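PDB 5XTF: 2,3-dihydroxy-2,3-dihydrophenylpropionate dehydrogenase from Pseudomonas sp. MC1, which oxidises naphthalene cis-dihydrodiol to 1,2-dihydroxynaphthalene with NAD(+) as hydride acceptor, a step in the breakdown of aromatic hydrocarbons. Local coordinates for residues V40-V54 with L62-G76. Numbering follows the deposited sequence.
Sequences VRSFKLAGYCVSALV and LLCNEFKDALEIVVG
Arg41 and Glu66 form a salt bridge between helices 40-46 and 62-67, with Arg41 NE 3.0 Å from Glu66 OE1 and the guanidinium and carboxylate planes 27° apart. The extended Arg41 chain (chi3 180°) carries NE to that oxygen, while CG sits at the edge of the Phe67 ring, 3.9 Å from CZ. Lys44 suits its partly exposed site because its long methylene chain packs on Phe67, Leu71 and Ala70, CG lying 3.6 Å from Phe67 CE1. Val40 CG1, anti to the backbone N (chi1 169°), touches both Phe67 CE2 and Leu71 CD1, and Leu63 CD1 rests on the small Ala52 CB at 4.1 Å. Replacing Arg41 with alanine is likely to leave Glu66 and Glu38 without their shared cationic partner and uncover the edge of Phe67.

The helices rest on parallel strands 49-54 and 72-75, where Val74 N bonds to Ala52 O at 3.0 Å and Gly76 N to Val54 O at 2.8 Å. Where strand 49-54 begins, a water accepts from Val50 N and donates to Ala70 O. Farther out, Glu38 also pairs with Arg41, while Arg94 grips Glu72. Strand 49-54, helix 57-67 and strand 72-75 form a right-handed beta-alpha-beta crossover of the SDR Rossmann fold, and helix 40-46 packs beside it: apolar branches seal the helix-sheet interface, the charged ends of Arg41 and Glu66 lie at the more exposed margin, and backbone bonds fix the strand ends near the NAD(+)-binding residues Gln59 and Val78.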
ATOM      1  N   VAL B  40      -1.897  13.038  27.074  1.00 23.30           N
ATOM      2  CA  VAL B  40      -1.785  14.120  28.050  1.00 24.30           C
ATOM      3  C   VAL B  40      -0.653  13.841  29.024  1.00 25.89           C
ATOM      4  O   VAL B  40       0.248  14.665  29.217  1.00 26.42           O
ATOM      5  CB  VAL B  40      -3.112  14.310  28.795  1.00 24.65           C
ATOM      6  CG1 VAL B  40      -2.895  15.255  30.000  1.00 23.75           C
ATOM      7  CG2 VAL B  40      -4.172  14.820  27.853  1.00 23.52           C
ATOM      8  N   ARG B  41      -0.686  12.669  29.656  1.00 24.63           N
ATOM      9  CA  ARG B  41       0.347  12.332  30.619  1.00 24.01           C
ATOM     10  C   ARG B  41       1.719  12.295  29.964  1.00 28.05           C
ATOM     11  O   ARG B  41       2.709  12.738  30.556  1.00 27.59           O
ATOM     12  CB  ARG B  41       0.015  11.000  31.281  1.00 26.65           C
ATOM     13  CG  ARG B  41      -1.281  11.050  32.056  1.00 27.69           C
ATOM     14  CD  ARG B  41      -1.715   9.677  32.545  1.00 33.71           C
ATOM     15  NE  ARG B  41      -2.966   9.759  33.294  1.00 34.83           N
ATOM     16  CZ  ARG B  41      -3.753   8.723  33.572  1.00 41.94           C
ATOM     17  NH1 ARG B  41      -3.428   7.506  33.154  1.00 40.30           N
ATOM     18  NH2 ARG B  41      -4.881   8.905  34.261  1.00 43.06           N
ATOM     19  N   SER B  42       1.800  11.799  28.729  1.00 27.44           N
ATOM     20  CA  SER B  42       3.107  11.661  28.095  1.00 25.24           C
ATOM     21  C   SER B  42       3.675  13.009  27.671  1.00 25.49           C
ATOM     22  O   SER B  42       4.877  13.260  27.828  1.00 26.68           O
ATOM     23  CB  SER B  42       3.011  10.722  26.897  1.00 28.09           C
ATOM     24  OG  SER B  42       3.087   9.388  27.345  1.00 31.72           O
ATOM     25  N   PHE B  43       2.843  13.873  27.094  1.00 25.58           N
ATOM     26  CA  PHE B  43       3.357  15.155  26.633  1.00 24.77           C
ATOM     27  C   PHE B  43       3.649  16.072  27.813  1.00 28.07           C
ATOM     28  O   PHE B  43       4.651  16.804  27.811  1.00 27.64           O
ATOM     29  CB  PHE B  43       2.374  15.799  25.650  1.00 25.28           C
ATOM     30  CG  PHE B  43       2.515  15.305  24.222  1.00 28.34           C
ATOM     31  CD1 PHE B  43       1.815  14.184  23.778  1.00 28.97           C
ATOM     32  CD2 PHE B  43       3.346  15.961  23.322  1.00 30.92           C
ATOM     33  CE1 PHE B  43       1.945  13.718  22.446  1.00 23.79           C
ATOM     34  CE2 PHE B  43       3.473  15.499  21.985  1.00 30.79           C
ATOM     35  CZ  PHE B  43       2.776  14.377  21.562  1.00 19.64           C
ATOM     36  N   LYS B  44       2.801  16.028  28.844  1.00 28.43           N
ATOM     37  CA  LYS B  44       3.110  16.752  30.079  1.00 27.41           C
ATOM     38  C   LYS B  44       4.443  16.300  30.652  1.00 29.94           C
ATOM     39  O   LYS B  44       5.263  17.124  31.064  1.00 34.08           O
ATOM     40  CB  LYS B  44       2.001  16.546  31.108  1.00 27.23           C
ATOM     41  CG  LYS B  44       1.925  17.631  32.148  1.00 34.72           C
ATOM     42  CD  LYS B  44       1.181  18.830  31.605  1.00 38.46           C
ATOM     43  CE  LYS B  44       1.214  19.966  32.606  1.00 34.66           C
ATOM     44  NZ  LYS B  44       2.588  20.525  32.730  1.00 39.14           N
ATOM     45  N   LEU B  45       4.689  14.991  30.660  1.00 29.12           N
ATOM     46  CA  LEU B  45       5.941  14.484  31.205  1.00 31.95           C
ATOM     47  C   LEU B  45       7.141  14.923  30.366  1.00 35.10           C
ATOM     48  O   LEU B  45       8.216  15.187  30.916  1.00 36.68           O
ATOM     49  CB  LEU B  45       5.867  12.961  31.318  1.00 32.76           C
ATOM     50  CG  LEU B  45       7.006  12.238  32.024  1.00 39.69           C
ATOM     51  CD1 LEU B  45       7.190  12.784  33.439  1.00 35.18           C
ATOM     52  CD2 LEU B  45       6.738  10.732  32.020  1.00 36.12           C
ATOM     53  N   ALA B  46       6.969  15.047  29.045  1.00 30.50           N
ATOM     54  CA  ALA B  46       8.031  15.505  28.158  1.00 23.08           C
ATOM     55  C   ALA B  46       8.242  17.013  28.204  1.00 28.39           C
ATOM     56  O   ALA B  46       9.179  17.505  27.572  1.00 33.42           O
ATOM     57  CB  ALA B  46       7.736  15.069  26.713  1.00 23.77           C
ATOM     58  N   GLY B  47       7.401  17.760  28.915  1.00 32.85           N
ATOM     59  CA  GLY B  47       7.631  19.170  29.132  1.00 29.20           C
ATOM     60  C   GLY B  47       6.717  20.113  28.388  1.00 30.08           C
ATOM     61  O   GLY B  47       6.955  21.325  28.432  1.00 35.93           O
ATOM     62  N   TYR B  48       5.687  19.612  27.714  1.00 27.16           N
ATOM     63  CA  TYR B  48       4.774  20.455  26.947  1.00 29.07           C
ATOM     64  C   TYR B  48       3.774  21.157  27.853  1.00 28.96           C
ATOM     65  O   TYR B  48       3.386  20.645  28.905  1.00 30.21           O
ATOM     66  CB  TYR B  48       3.969  19.626  25.931  1.00 27.56           C
ATOM     67  CG  TYR B  48       4.688  19.208  24.663  1.00 28.94           C
ATOM     68  CD1 TYR B  48       5.696  18.263  24.695  1.00 26.61           C
ATOM     69  CD2 TYR B  48       4.329  19.739  23.429  1.00 27.06           C
ATOM     70  CE1 TYR B  48       6.355  17.859  23.530  1.00 30.94           C
ATOM     71  CE2 TYR B  48       4.979  19.340  22.254  1.00 31.43           C
ATOM     72  CZ  TYR B  48       5.990  18.397  22.315  1.00 32.73           C
ATOM     73  OH  TYR B  48       6.641  17.992  21.162  1.00 34.67           O
ATOM     74  N   CYS B  49       3.324  22.322  27.414  1.00 26.38           N
ATOM     75  CA  CYS B  49       2.048  22.836  27.883  1.00 28.90           C
ATOM     76  C   CYS B  49       0.960  22.129  27.094  1.00 30.42           C
ATOM     77  O   CYS B  49       1.063  22.002  25.867  1.00 29.19           O
ATOM     78  CB  CYS B  49       1.957  24.346  27.691  1.00 30.18           C
ATOM     79  SG  CYS B  49       3.301  25.283  28.456  1.00 36.48           S
ATOM     80  N   VAL B  50      -0.063  21.639  27.789  1.00 26.47           N
ATOM     81  CA  VAL B  50      -1.053  20.745  27.198  1.00 25.34           C
ATOM     82  C   VAL B  50      -2.436  21.348  27.370  1.00 26.38           C
ATOM     83  O   VAL B  50      -2.815  21.740  28.480  1.00 29.74           O
ATOM     84  CB  VAL B  50      -0.997  19.340  27.829  1.00 26.15           C
ATOM     85  CG1 VAL B  50      -2.118  18.457  27.272  1.00 20.96           C
ATOM     86  CG2 VAL B  50       0.373  18.716  27.587  1.00 20.75           C
ATOM     87  N   SER B  51      -3.183  21.422  26.281  1.00 22.50           N
ATOM     88  CA  SER B  51      -4.616  21.618  26.373  1.00 25.77           C
ATOM     89  C   SER B  51      -5.323  20.375  25.862  1.00 27.41           C
ATOM     90  O   SER B  51      -4.771  19.582  25.085  1.00 25.47           O
ATOM     91  CB  SER B  51      -5.081  22.846  25.595  1.00 27.15           C
ATOM     92  OG  SER B  51      -5.224  22.543  24.238  1.00 26.90           O
ATOM     93  N   ALA B  52      -6.563  20.210  26.298  1.00 26.93           N
ATOM     94  CA  ALA B  52      -7.216  18.918  26.175  1.00 23.06           C
ATOM     95  C   ALA B  52      -8.712  19.120  26.038  1.00 27.36           C
ATOM     96  O   ALA B  52      -9.309  19.891  26.797  1.00 27.01           O
ATOM     97  CB  ALA B  52      -6.912  18.033  27.388  1.00 24.16           C
ATOM     98  N   LEU B  53      -9.299  18.437  25.065  1.00 24.71           N
ATOM     99  CA  LEU B  53     -10.735  18.419  24.859  1.00 26.64           C
ATOM    100  C   LEU B  53     -11.275  17.091  25.356  1.00 27.52           C
ATOM    101  O   LEU B  53     -10.789  16.026  24.958  1.00 31.35           O
ATOM    102  CB  LEU B  53     -11.085  18.611  23.389  1.00 21.53           C
ATOM    103  CG  LEU B  53     -12.583  18.541  23.104  1.00 27.41           C
ATOM    104  CD1 LEU B  53     -13.327  19.531  23.969  1.00 23.80           C
ATOM    105  CD2 LEU B  53     -12.874  18.786  21.619  1.00 27.45           C
ATOM    106  N   VAL B  54     -12.282  17.157  26.210  1.00 27.55           N
ATOM    107  CA  VAL B  54     -12.771  16.008  26.951  1.00 27.60           C
ATOM    108  C   VAL B  54     -14.292  15.967  26.838  1.00 30.21           C
ATOM    109  O   VAL B  54     -14.928  17.005  26.644  1.00 29.18           O
ATOM    110  CB  VAL B  54     -12.286  16.112  28.406  1.00 30.25           C
ATOM    111  CG1 VAL B  54     -13.216  16.966  29.278  1.00 26.25           C
ATOM    112  CG2 VAL B  54     -12.113  14.797  28.936  1.00 34.98           C
ATOM    113  N   LEU B  62     -11.033  13.803  36.419  1.00 31.14           N
ATOM    114  CA  LEU B  62      -9.892  12.905  36.324  1.00 33.69           C
ATOM    115  C   LEU B  62      -8.614  13.675  35.997  1.00 34.80           C
ATOM    116  O   LEU B  62      -7.562  13.434  36.605  1.00 32.90           O
ATOM    117  CB  LEU B  62     -10.189  11.840  35.274  1.00 36.93           C
ATOM    118  CG  LEU B  62      -9.354  10.569  35.119  1.00 41.96           C
ATOM    119  CD1 LEU B  62     -10.087   9.655  34.150  1.00 38.23           C
ATOM    120  CD2 LEU B  62      -7.945  10.848  34.602  1.00 42.87           C
ATOM    121  N   LEU B  63      -8.687  14.619  35.051  1.00 28.89           N
ATOM    122  CA  LEU B  63      -7.491  15.355  34.647  1.00 29.74           C
ATOM    123  C   LEU B  63      -7.062  16.369  35.697  1.00 35.32           C
ATOM    124  O   LEU B  63      -5.861  16.648  35.820  1.00 32.56           O
ATOM    125  CB  LEU B  63      -7.721  16.068  33.313  1.00 29.03           C
ATOM    126  CG  LEU B  63      -7.776  15.195  32.058  1.00 30.62           C
ATOM    127  CD1 LEU B  63      -8.001  16.072  30.844  1.00 26.47           C
ATOM    128  CD2 LEU B  63      -6.473  14.398  31.908  1.00 32.39           C
ATOM    129  N   CYS B  64      -8.024  16.941  36.443  1.00 29.90           N
ATOM    130  CA  CYS B  64      -7.703  17.908  37.490  1.00 34.72           C
ATOM    131  C   CYS B  64      -7.099  17.230  38.717  1.00 32.14           C
ATOM    132  O   CYS B  64      -6.112  17.718  39.277  1.00 32.87           O
ATOM    133  CB  CYS B  64      -8.950  18.700  37.878  1.00 35.59           C
ATOM    134  SG  CYS B  64      -9.505  19.811  36.565  1.00 43.39           S
ATOM    135  N   ASN B  65      -7.673  16.105  39.146  1.00 28.54           N
ATOM    136  CA  ASN B  65      -7.081  15.356  40.246  1.00 29.47           C
ATOM    137  C   ASN B  65      -5.605  15.086  40.014  1.00 31.25           C
ATOM    138  O   ASN B  65      -4.836  14.989  40.971  1.00 32.11           O
ATOM    139  CB  ASN B  65      -7.799  14.022  40.440  1.00 29.94           C
ATOM    140  CG  ASN B  65      -9.238  14.179  40.857  1.00 30.67           C
ATOM    141  OD1 ASN B  65      -9.708  15.279  41.145  1.00 28.31           O
ATOM    142  ND2 ASN B  65      -9.947  13.064  40.905  1.00 33.86           N
ATOM    143  N   GLU B  66      -5.190  14.934  38.756  1.00 33.25           N
ATOM    144  CA  GLU B  66      -3.794  14.608  38.501  1.00 33.02           C
ATOM    145  C   GLU B  66      -2.956  15.852  38.258  1.00 30.10           C
ATOM    146  O   GLU B  66      -1.841  15.952  38.775  1.00 32.00           O
ATOM    147  CB  GLU B  66      -3.675  13.641  37.308  1.00 32.73           C
ATOM    148  CG  GLU B  66      -2.229  13.187  36.999  1.00 34.24           C
ATOM    149  CD  GLU B  66      -2.139  11.895  36.139  1.00 40.99           C
ATOM    150  OE1 GLU B  66      -3.150  11.169  35.962  1.00 35.96           O
ATOM    151  OE2 GLU B  66      -1.024  11.597  35.650  1.00 42.04           O
ATOM    152  N   PHE B  67      -3.473  16.821  37.509  1.00 31.92           N
ATOM    153  CA  PHE B  67      -2.653  17.930  37.048  1.00 30.59           C
ATOM    154  C   PHE B  67      -3.082  19.271  37.609  1.00 35.28           C
ATOM    155  O   PHE B  67      -2.506  20.295  37.213  1.00 35.42           O
ATOM    156  CB  PHE B  67      -2.664  18.010  35.516  1.00 29.93           C
ATOM    157  CG  PHE B  67      -2.081  16.804  34.848  1.00 29.73           C
ATOM    158  CD1 PHE B  67      -0.713  16.635  34.785  1.00 29.62           C
ATOM    159  CD2 PHE B  67      -2.897  15.841  34.290  1.00 29.41           C
ATOM    160  CE1 PHE B  67      -0.165  15.522  34.185  1.00 31.64           C
ATOM    161  CE2 PHE B  67      -2.356  14.729  33.683  1.00 31.06           C
ATOM    162  CZ  PHE B  67      -0.983  14.569  33.637  1.00 26.58           C
ATOM    163  N   LYS B  68      -4.081  19.298  38.496  1.00 33.75           N
ATOM    164  CA  LYS B  68      -4.552  20.532  39.115  1.00 35.57           C
ATOM    165  C   LYS B  68      -5.051  21.503  38.060  1.00 32.20           C
ATOM    166  O   LYS B  68      -6.082  21.267  37.428  1.00 34.10           O
ATOM    167  CB  LYS B  68      -3.443  21.180  39.959  1.00 34.89           C
ATOM    168  CG  LYS B  68      -3.085  20.359  41.179  1.00 38.40           C
ATOM    169  CD  LYS B  68      -1.710  20.683  41.738  1.00 44.06           C
ATOM    170  CE  LYS B  68      -1.336  19.697  42.846  1.00 46.06           C
ATOM    171  NZ  LYS B  68       0.062  19.878  43.341  1.00 49.58           N
ATOM    172  N   ASP B  69      -4.328  22.602  37.869  1.00 39.16           N
ATOM    173  CA  ASP B  69      -4.712  23.623  36.902  1.00 37.65           C
ATOM    174  C   ASP B  69      -3.639  23.868  35.858  1.00 34.48           C
ATOM    175  O   ASP B  69      -3.716  24.871  35.132  1.00 31.60           O
ATOM    176  CB  ASP B  69      -5.047  24.928  37.624  1.00 44.48           C
ATOM    177  CG  ASP B  69      -6.512  25.043  37.935  1.00 52.23           C
ATOM    178  OD1 ASP B  69      -7.328  24.576  37.100  1.00 53.60           O
ATOM    179  OD2 ASP B  69      -6.843  25.582  39.015  1.00 53.91           O
ATOM    180  N   ALA B  70      -2.632  22.984  35.769  1.00 30.67           N
ATOM    181  CA  ALA B  70      -1.595  23.144  34.753  1.00 35.62           C
ATOM    182  C   ALA B  70      -2.154  22.993  33.333  1.00 36.04           C
ATOM    183  O   ALA B  70      -1.594  23.569  32.390  1.00 34.18           O
ATOM    184  CB  ALA B  70      -0.456  22.155  35.002  1.00 27.18           C
ATOM    185  N   LEU B  71      -3.252  22.252  33.159  1.00 31.37           N
ATOM    186  CA  LEU B  71      -3.828  22.049  31.838  1.00 31.98           C
ATOM    187  C   LEU B  71      -4.875  23.110  31.547  1.00 34.43           C
ATOM    188  O   LEU B  71      -5.414  23.762  32.443  1.00 34.26           O
ATOM    189  CB  LEU B  71      -4.474  20.668  31.706  1.00 29.74           C
ATOM    190  CG  LEU B  71      -3.619  19.482  32.127  1.00 33.55           C
ATOM    191  CD1 LEU B  71      -4.389  18.202  31.935  1.00 28.57           C
ATOM    192  CD2 LEU B  71      -2.303  19.451  31.368  1.00 28.65           C
ATOM    193  N   GLU B  72      -5.149  23.282  30.266  1.00 33.28           N
ATOM    194  CA  GLU B  72      -6.317  24.009  29.806  1.00 30.53           C
ATOM    195  C   GLU B  72      -7.277  22.955  29.291  1.00 31.28           C
ATOM    196  O   GLU B  72      -6.903  22.149  28.436  1.00 32.62           O
ATOM    197  CB  GLU B  72      -5.944  25.011  28.716  1.00 28.53           C
ATOM    198  CG  GLU B  72      -7.012  26.044  28.414  1.00 36.42           C
ATOM    199  CD  GLU B  72      -7.326  26.942  29.616  1.00 37.19           C
ATOM    200  OE1 GLU B  72      -6.402  27.262  30.404  1.00 40.61           O
ATOM    201  OE2 GLU B  72      -8.497  27.337  29.766  1.00 44.04           O
ATOM    202  N   ILE B  73      -8.488  22.925  29.829  1.00 28.22           N
ATOM    203  CA  ILE B  73      -9.434  21.848  29.561  1.00 28.62           C
ATOM    204  C   ILE B  73     -10.734  22.448  29.053  1.00 30.47           C
ATOM    205  O   ILE B  73     -11.242  23.421  29.616  1.00 34.65           O
ATOM    206  CB  ILE B  73      -9.680  20.979  30.810  1.00 26.05           C
ATOM    207  CG1 ILE B  73      -8.359  20.386  31.311  1.00 32.26           C
ATOM    208  CG2 ILE B  73     -10.707  19.880  30.520  1.00 24.70           C
ATOM    209  CD1 ILE B  73      -8.459  19.648  32.646  1.00 34.86           C
ATOM    210  N   VAL B  74     -11.248  21.888  27.969  1.00 30.51           N
ATOM    211  CA  VAL B  74     -12.567  22.207  27.442  1.00 29.92           C
ATOM    212  C   VAL B  74     -13.375  20.918  27.466  1.00 30.03           C
ATOM    213  O   VAL B  74     -12.880  19.869  27.033  1.00 28.43           O
ATOM    214  CB  VAL B  74     -12.493  22.776  26.011  1.00 28.06           C
ATOM    215  CG1 VAL B  74     -13.871  22.905  25.425  1.00 32.69           C
ATOM    216  CG2 VAL B  74     -11.765  24.107  25.990  1.00 32.77           C
ATOM    217  N   VAL B  75     -14.593  20.990  28.001  1.00 23.76           N
ATOM    218  CA  VAL B  75     -15.520  19.863  28.030  1.00 26.52           C
ATOM    219  C   VAL B  75     -16.546  20.073  26.927  1.00 32.26           C
ATOM    220  O   VAL B  75     -17.181  21.135  26.873  1.00 33.72           O
ATOM    221  CB  VAL B  75     -16.228  19.749  29.392  1.00 31.77           C
ATOM    222  CG1 VAL B  75     -17.285  18.658  29.323  1.00 32.24           C
ATOM    223  CG2 VAL B  75     -15.233  19.512  30.539  1.00 27.96           C
ATOM    224  N   GLY B  76     -16.735  19.072  26.072  1.00 26.52           N
ATOM    225  CA  GLY B  76     -17.736  19.183  25.032  1.00 27.56           C
ATOM    226  C   GLY B  76     -17.530  18.162  23.928  1.00 28.36           C
ATOM    227  O   GLY B  76     -16.725  17.241  24.043  1.00 29.21           O
TER
HETATM  228  O   HOH W   1       0.101  22.257  30.742  1.00 31.12           O